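Local coordinates for cellobiose 2-epimerase (Spirochaeta thermophila DSM 6192, PDB 5ZIG), which probably catalyses the reversible epimerisation of cellobiose to a glucosyl-mannose disaccharide, converting the reducing-end glucose at C2, at residues A[7-18]-A[338-349]. Sequence-based numbering, arbitrary orientation.
Sequences LRPTLRQIRSEL and LDHACTVWRFIM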
ATOM      1  N   LEU A   7     -17.437  23.194  -3.358  1.00 38.98           N
ATOM      2  CA  LEU A   7     -16.753  21.999  -2.897  1.00 34.96           C
ATOM      3  C   LEU A   7     -16.607  21.966  -1.383  1.00 33.46           C
ATOM      4  O   LEU A   7     -16.361  20.886  -0.819  1.00 28.83           O
ATOM      5  CB  LEU A   7     -15.381  21.892  -3.570  1.00 39.97           C
ATOM      6  CG  LEU A   7     -15.417  21.062  -4.859  1.00 37.80           C
ATOM      7  CD1 LEU A   7     -14.111  21.196  -5.659  1.00 34.83           C
ATOM      8  CD2 LEU A   7     -15.715  19.591  -4.531  1.00 31.66           C
ATOM      9  N   ARG A   8     -16.790  23.110  -0.709  1.00 23.16           N
ATOM     10  CA  ARG A   8     -16.452  23.163   0.712  1.00 31.59           C
ATOM     11  C   ARG A   8     -17.394  22.325   1.569  1.00 36.10           C
ATOM     12  O   ARG A   8     -16.901  21.511   2.371  1.00 32.02           O
ATOM     13  CB  ARG A   8     -16.365  24.620   1.183  1.00 39.38           C
ATOM     14  CG  ARG A   8     -14.941  25.122   1.151  1.00 40.61           C
ATOM     15  CD  ARG A   8     -14.752  26.501   1.735  1.00 39.62           C
ATOM     16  NE  ARG A   8     -13.345  26.851   1.649  1.00 42.72           N
ATOM     17  CZ  ARG A   8     -12.471  26.685   2.637  1.00 35.83           C
ATOM     18  NH1 ARG A   8     -12.863  26.174   3.801  1.00 30.17           N
ATOM     19  NH2 ARG A   8     -11.205  27.040   2.462  1.00 44.50           N
ATOM     20  N   PRO A   9     -18.722  22.434   1.454  1.00 28.92           N
ATOM     21  CA  PRO A   9     -19.563  21.518   2.246  1.00 31.07           C
ATOM     22  C   PRO A   9     -19.388  20.047   1.863  1.00 30.54           C
ATOM     23  O   PRO A   9     -19.485  19.182   2.740  1.00 31.49           O
ATOM     24  CB  PRO A   9     -20.995  22.033   1.994  1.00 33.28           C
ATOM     25  CG  PRO A   9     -20.904  22.935   0.814  1.00 28.25           C
ATOM     26  CD  PRO A   9     -19.517  23.455   0.748  1.00 30.22           C
ATOM     27  N   THR A  10     -19.127  19.736   0.588  1.00 27.92           N
ATOM     28  CA  THR A  10     -18.862  18.354   0.190  1.00 25.89           C
ATOM     29  C   THR A  10     -17.615  17.802   0.884  1.00 32.76           C
ATOM     30  O   THR A  10     -17.613  16.661   1.367  1.00 26.43           O
ATOM     31  CB  THR A  10     -18.693  18.272  -1.329  1.00 34.72           C
ATOM     32  OG1 THR A  10     -19.582  19.203  -1.961  1.00 40.20           O
ATOM     33  CG2 THR A  10     -18.977  16.864  -1.843  1.00 33.22           C
ATOM     34  N   LEU A  11     -16.541  18.600   0.940  1.00 28.16           N
ATOM     35  CA  LEU A  11     -15.310  18.129   1.564  1.00 26.38           C
ATOM     36  C   LEU A  11     -15.499  17.928   3.062  1.00 24.58           C
ATOM     37  O   LEU A  11     -15.018  16.935   3.623  1.00 29.38           O
ATOM     38  CB  LEU A  11     -14.167  19.111   1.286  1.00 23.36           C
ATOM     39  CG  LEU A  11     -13.717  19.211  -0.174  1.00 28.41           C
ATOM     40  CD1 LEU A  11     -12.655  20.303  -0.346  1.00 33.39           C
ATOM     41  CD2 LEU A  11     -13.186  17.866  -0.685  1.00 31.00           C
ATOM     42  N   ARG A  12     -16.197  18.856   3.726  1.00 21.48           N
ATOM     43  CA  ARG A  12     -16.479  18.695   5.153  1.00 27.40           C
ATOM     44  C   ARG A  12     -17.280  17.430   5.404  1.00 30.61           C
ATOM     45  O   ARG A  12     -17.076  16.737   6.407  1.00 30.03           O
ATOM     46  CB  ARG A  12     -17.270  19.892   5.690  1.00 21.61           C
ATOM     47  CG  ARG A  12     -16.605  21.255   5.536  1.00 21.58           C
ATOM     48  CD  ARG A  12     -17.203  22.230   6.545  1.00 21.68           C
ATOM     49  NE  ARG A  12     -18.590  22.531   6.182  1.00 27.47           N
ATOM     50  CZ  ARG A  12     -18.930  23.527   5.381  1.00 35.86           C
ATOM     51  NH1 ARG A  12     -17.982  24.306   4.862  1.00 37.05           N
ATOM     52  NH2 ARG A  12     -20.208  23.751   5.099  1.00 44.99           N
ATOM     53  N   GLN A  13     -18.226  17.138   4.515  1.00 28.80           N
ATOM     54  CA  GLN A  13     -18.994  15.912   4.639  1.00 35.40           C
ATOM     55  C   GLN A  13     -18.076  14.687   4.544  1.00 32.04           C
ATOM     56  O   GLN A  13     -18.109  13.803   5.413  1.00 25.76           O
ATOM     57  CB  GLN A  13     -20.094  15.899   3.572  1.00 32.26           C
ATOM     58  CG  GLN A  13     -21.043  14.695   3.594  1.00 40.46           C
ATOM     59  CD  GLN A  13     -21.566  14.379   4.975  1.00 49.40           C
ATOM     60  OE1 GLN A  13     -21.733  15.272   5.814  1.00 50.06           O
ATOM     61  NE2 GLN A  13     -21.830  13.097   5.227  1.00 52.00           N
ATOM     62  N   ILE A  14     -17.221  14.644   3.518  1.00 29.25           N
ATOM     63  CA  ILE A  14     -16.373  13.469   3.288  1.00 35.77           C
ATOM     64  C   ILE A  14     -15.385  13.281   4.432  1.00 33.86           C
ATOM     65  O   ILE A  14     -15.135  12.155   4.888  1.00 28.79           O
ATOM     66  CB  ILE A  14     -15.658  13.597   1.932  1.00 33.59           C
ATOM     67  CG1 ILE A  14     -16.708  13.439   0.833  1.00 25.26           C
ATOM     68  CG2 ILE A  14     -14.457  12.567   1.811  1.00 25.80           C
ATOM     69  CD1 ILE A  14     -16.265  13.890  -0.529  1.00 31.28           C
ATOM     70  N   ARG A  15     -14.819  14.381   4.918  1.00 32.44           N
ATOM     71  CA  ARG A  15     -13.929  14.317   6.065  1.00 26.23           C
ATOM     72  C   ARG A  15     -14.579  13.563   7.220  1.00 24.24           C
ATOM     73  O   ARG A  15     -13.948  12.714   7.863  1.00 25.17           O
ATOM     74  CB  ARG A  15     -13.545  15.742   6.469  1.00 25.95           C
ATOM     75  CG  ARG A  15     -12.318  15.863   7.281  1.00 20.88           C
ATOM     76  CD  ARG A  15     -12.546  15.513   8.734  1.00 20.88           C
ATOM     77  NE  ARG A  15     -11.306  15.723   9.469  1.00 28.84           N
ATOM     78  CZ  ARG A  15     -11.007  15.147  10.623  1.00 25.84           C
ATOM     79  NH1 ARG A  15     -11.860  14.295  11.205  1.00 24.58           N
ATOM     80  NH2 ARG A  15      -9.847  15.444  11.196  1.00 22.00           N
ATOM     81  N   SER A  16     -15.845  13.880   7.513  1.00 29.64           N
ATOM     82  CA  SER A  16     -16.513  13.244   8.640  1.00 27.08           C
ATOM     83  C   SER A  16     -16.770  11.761   8.378  1.00 21.34           C
ATOM     84  O   SER A  16     -16.657  10.947   9.299  1.00 36.61           O
ATOM     85  CB  SER A  16     -17.815  13.984   8.956  1.00 26.77           C
ATOM     86  OG  SER A  16     -18.849  13.530   8.109  1.00 33.91           O
ATOM     87  N   GLU A  17     -17.089  11.385   7.135  1.00 21.39           N
ATOM     88  CA  GLU A  17     -17.286   9.974   6.810  1.00 23.97           C
ATOM     89  C   GLU A  17     -15.965   9.216   6.863  1.00 31.97           C
ATOM     90  O   GLU A  17     -15.924   8.056   7.290  1.00 31.21           O
ATOM     91  CB  GLU A  17     -17.927   9.833   5.429  1.00 21.54           C
ATOM     92  CG  GLU A  17     -19.165  10.725   5.279  1.00 31.01           C
ATOM     93  CD  GLU A  17     -19.793  10.703   3.891  1.00 34.54           C
ATOM     94  OE1 GLU A  17     -19.133  10.284   2.922  1.00 32.59           O
ATOM     95  OE2 GLU A  17     -20.964  11.113   3.774  1.00 38.23           O
ATOM     96  N   LEU A  18     -14.877   9.862   6.433  1.00 29.71           N
ATOM     97  CA  LEU A  18     -13.554   9.269   6.579  1.00 31.86           C
ATOM     98  C   LEU A  18     -13.286   8.911   8.031  1.00 31.62           C
ATOM     99  O   LEU A  18     -12.819   7.805   8.329  1.00 30.74           O
ATOM    100  CB  LEU A  18     -12.486  10.223   6.039  1.00 21.95           C
ATOM    101  CG  LEU A  18     -12.522  10.499   4.537  1.00 20.90           C
ATOM    102  CD1 LEU A  18     -11.587  11.629   4.143  1.00 20.82           C
ATOM    103  CD2 LEU A  18     -12.192   9.264   3.750  1.00 20.89           C
ATOM    104  N   LEU A 338     -10.614  17.067  -7.363  1.00 33.14           N
ATOM    105  CA  LEU A 338     -11.450  16.892  -6.181  1.00 32.82           C
ATOM    106  C   LEU A 338     -12.816  16.310  -6.544  1.00 30.46           C
ATOM    107  O   LEU A 338     -13.363  15.495  -5.791  1.00 31.12           O
ATOM    108  CB  LEU A 338     -11.611  18.225  -5.448  1.00 36.76           C
ATOM    109  CG  LEU A 338     -10.356  18.831  -4.812  1.00 37.29           C
ATOM    110  CD1 LEU A 338     -10.657  20.138  -4.086  1.00 30.57           C
ATOM    111  CD2 LEU A 338      -9.684  17.815  -3.873  1.00 34.99           C
ATOM    112  N   ASP A 339     -13.392  16.737  -7.677  1.00 32.43           N
ATOM    113  CA  ASP A 339     -14.629  16.129  -8.163  1.00 29.83           C
ATOM    114  C   ASP A 339     -14.465  14.618  -8.274  1.00 33.71           C
ATOM    115  O   ASP A 339     -15.337  13.841  -7.854  1.00 28.15           O
ATOM    116  CB  ASP A 339     -15.017  16.708  -9.533  1.00 27.97           C
ATOM    117  CG  ASP A 339     -15.388  18.196  -9.486  1.00 34.20           C
ATOM    118  OD1 ASP A 339     -15.877  18.665  -8.444  1.00 32.15           O
ATOM    119  OD2 ASP A 339     -15.187  18.900 -10.499  1.00 36.18           O
ATOM    120  N   HIS A 340     -13.334  14.200  -8.832  1.00 30.11           N
ATOM    121  CA  HIS A 340     -13.048  12.790  -9.026  1.00 40.07           C
ATOM    122  C   HIS A 340     -12.949  12.063  -7.685  1.00 33.60           C
ATOM    123  O   HIS A 340     -13.643  11.069  -7.456  1.00 21.53           O
ATOM    124  CB  HIS A 340     -11.767  12.666  -9.865  1.00 33.52           C
ATOM    125  CG  HIS A 340     -11.939  13.125 -11.290  1.00 33.08           C
ATOM    126  ND1 HIS A 340     -13.104  12.919 -12.009  1.00 26.81           N
ATOM    127  CD2 HIS A 340     -11.096  13.773 -12.129  1.00 27.84           C
ATOM    128  CE1 HIS A 340     -12.961  13.409 -13.229  1.00 22.99           C
ATOM    129  NE2 HIS A 340     -11.750  13.930 -13.329  1.00 29.63           N
ATOM    130  N   ALA A 341     -12.114  12.573  -6.772  1.00 32.96           N
ATOM    131  CA  ALA A 341     -12.024  12.012  -5.424  1.00 26.57           C
ATOM    132  C   ALA A 341     -13.404  11.857  -4.789  1.00 27.85           C
ATOM    133  O   ALA A 341     -13.768  10.774  -4.321  1.00 21.37           O
ATOM    134  CB  ALA A 341     -11.145  12.889  -4.540  1.00 28.03           C
ATOM    135  N   CYS A 342     -14.171  12.949  -4.731  1.00 29.52           N
ATOM    136  CA  CYS A 342     -15.530  12.873  -4.205  1.00 27.68           C
ATOM    137  C   CYS A 342     -16.325  11.770  -4.895  1.00 21.70           C
ATOM    138  O   CYS A 342     -17.018  10.996  -4.232  1.00 30.44           O
ATOM    139  CB  CYS A 342     -16.243  14.227  -4.348  1.00 31.40           C
ATOM    140  SG  CYS A 342     -15.462  15.669  -3.492  1.00 37.56           S
ATOM    141  N   THR A 343     -16.224  11.679  -6.225  1.00 26.33           N
ATOM    142  CA  THR A 343     -16.932  10.633  -6.965  1.00 27.63           C
ATOM    143  C   THR A 343     -16.496   9.245  -6.521  1.00 29.75           C
ATOM    144  O   THR A 343     -17.331   8.356  -6.311  1.00 27.29           O
ATOM    145  CB  THR A 343     -16.695  10.808  -8.471  1.00 32.83           C
ATOM    146  OG1 THR A 343     -17.406  11.957  -8.933  1.00 35.00           O
ATOM    147  CG2 THR A 343     -17.167   9.582  -9.256  1.00 33.58           C
ATOM    148  N   VAL A 344     -15.181   9.033  -6.399  1.00 25.85           N
ATOM    149  CA  VAL A 344     -14.680   7.728  -5.985  1.00 27.64           C
ATOM    150  C   VAL A 344     -15.138   7.422  -4.569  1.00 25.61           C
ATOM    151  O   VAL A 344     -15.561   6.297  -4.272  1.00 30.74           O
ATOM    152  CB  VAL A 344     -13.141   7.673  -6.125  1.00 28.99           C
ATOM    153  CG1 VAL A 344     -12.556   6.526  -5.295  1.00 24.69           C
ATOM    154  CG2 VAL A 344     -12.767   7.503  -7.590  1.00 25.97           C
ATOM    155  N   TRP A 345     -15.106   8.423  -3.682  1.00 21.50           N
ATOM    156  CA  TRP A 345     -15.464   8.166  -2.289  1.00 25.52           C
ATOM    157  C   TRP A 345     -16.936   7.796  -2.159  1.00 35.98           C
ATOM    158  O   TRP A 345     -17.297   6.919  -1.366  1.00 31.05           O
ATOM    159  CB  TRP A 345     -15.156   9.381  -1.405  1.00 29.48           C
ATOM    160  CG  TRP A 345     -15.529   9.088   0.022  1.00 29.16           C
ATOM    161  CD1 TRP A 345     -16.609   9.566   0.708  1.00 27.96           C
ATOM    162  CD2 TRP A 345     -14.851   8.193   0.914  1.00 32.13           C
ATOM    163  NE1 TRP A 345     -16.634   9.043   1.988  1.00 22.97           N
ATOM    164  CE2 TRP A 345     -15.572   8.191   2.135  1.00 25.28           C
ATOM    165  CE3 TRP A 345     -13.696   7.397   0.804  1.00 22.59           C
ATOM    166  CZ2 TRP A 345     -15.179   7.429   3.233  1.00 22.80           C
ATOM    167  CZ3 TRP A 345     -13.310   6.651   1.891  1.00 23.60           C
ATOM    168  CH2 TRP A 345     -14.059   6.657   3.090  1.00 26.02           C
ATOM    169  N   ARG A 346     -17.797   8.472  -2.924  1.00 37.16           N
ATOM    170  CA  ARG A 346     -19.212   8.122  -2.955  1.00 33.37           C
ATOM    171  C   ARG A 346     -19.400   6.679  -3.405  1.00 26.54           C
ATOM    172  O   ARG A 346     -20.207   5.939  -2.829  1.00 28.93           O
ATOM    173  CB  ARG A 346     -19.955   9.100  -3.881  1.00 32.85           C
ATOM    174  CG  ARG A 346     -21.472   9.029  -3.814  1.00 49.50           C
ATOM    175  CD  ARG A 346     -21.965   9.016  -2.377  1.00 60.59           C
ATOM    176  NE  ARG A 346     -23.421   9.091  -2.307  1.00 71.28           N
ATOM    177  CZ  ARG A 346     -24.124   8.852  -1.206  1.00 76.60           C
ATOM    178  NH1 ARG A 346     -23.492   8.522  -0.083  1.00 73.11           N
ATOM    179  NH2 ARG A 346     -25.453   8.947  -1.227  1.00 77.55           N
ATOM    180  N   PHE A 347     -18.646   6.254  -4.420  1.00 29.90           N
ATOM    181  CA  PHE A 347     -18.739   4.869  -4.863  1.00 31.67           C
ATOM    182  C   PHE A 347     -18.390   3.914  -3.723  1.00 26.55           C
ATOM    183  O   PHE A 347     -19.102   2.927  -3.484  1.00 29.76           O
ATOM    184  CB  PHE A 347     -17.827   4.636  -6.071  1.00 22.03           C
ATOM    185  CG  PHE A 347     -18.011   3.286  -6.693  1.00 31.24           C
ATOM    186  CD1 PHE A 347     -19.042   3.066  -7.603  1.00 25.03           C
ATOM    187  CD2 PHE A 347     -17.181   2.219  -6.326  1.00 31.75           C
ATOM    188  CE1 PHE A 347     -19.241   1.824  -8.153  1.00 34.74           C
ATOM    189  CE2 PHE A 347     -17.366   0.977  -6.870  1.00 35.53           C
ATOM    190  CZ  PHE A 347     -18.401   0.771  -7.793  1.00 42.84           C
ATOM    191  N   ILE A 348     -17.318   4.222  -2.990  1.00 21.82           N
ATOM    192  CA  ILE A 348     -16.894   3.395  -1.865  1.00 30.02           C
ATOM    193  C   ILE A 348     -17.988   3.324  -0.814  1.00 28.96           C
ATOM    194  O   ILE A 348     -18.342   2.241  -0.332  1.00 26.68           O
ATOM    195  CB  ILE A 348     -15.592   3.944  -1.255  1.00 28.71           C
ATOM    196  CG1 ILE A 348     -14.444   3.902  -2.258  1.00 24.78           C
ATOM    197  CG2 ILE A 348     -15.236   3.176   0.015  1.00 37.95           C
ATOM    198  CD1 ILE A 348     -13.232   4.729  -1.800  1.00 23.50           C
ATOM    199  N   MET A 349     -18.493   4.488  -0.396  1.00 28.44           N
ATOM    200  CA  MET A 349     -19.552   4.518   0.614  1.00 30.93           C
ATOM    201  C   MET A 349     -20.804   3.782   0.145  1.00 27.34           C
ATOM    202  O   MET A 349     -21.460   3.093   0.938  1.00 26.80           O
ATOM    203  CB  MET A 349     -19.903   5.969   0.968  1.00 29.69           C
ATOM    204  CG  MET A 349     -18.819   6.696   1.769  1.00 29.81           C
ATOM    205  SD  MET A 349     -18.546   5.994   3.404  1.00 35.54           S
ATOM    206  CE  MET A 349     -19.841   6.765   4.369  1.00 33.60           C
TER
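W345 and E17 form the one hydrogen bond between helix segments 7-18 and 338-349: the indole NE1 donates to E17 OE1 at 2.9 Å. The oxygen lies almost exactly in the ring plane and accepts through its anti lone pair, although the bond is bent (140°). OE2 takes a bond from Q13 NE2 one turn back, from outside the carboxylate plane, so each oxygen has a donor, which limits the group's rotation. Two CH-pi contacts sit over one indole face, I14 CG2 on the five-membered ring and L18 CD2 on the six-membered ring, the latter tight at 3.4 Å from the centroid. On the opposite face M349 CG, one turn on in the same helix, lies above the ring's rim near NE1, and M349 CE reaches 3.8 Å from E17 CB. With CG anti to the backbone N (chi1 -180°), W345 places its indole between these layers. A leucine here would probably leave E17 OE1 without its donor and open a gap beside I14 and L18.

Apolar packing governs the other end. The C342 side chain is a knob in the hole formed by L7, T10, L11 and I14, its SG 3.5 Å from I14 CD1. Beyond it, L7 CD1 rests on L338 CB at 3.9 Å.

The segment axes cross at 40° and come within 11.2 Å at their closest. F322 of helix 315-332 also meets the indole, and helix 384-402 packs against L11, I14 and L18. The N-terminal helix thus joins the chain's last helices, consistent with closure of the (α/α)6 barrel of the N-acylglucosamine 2-epimerase family.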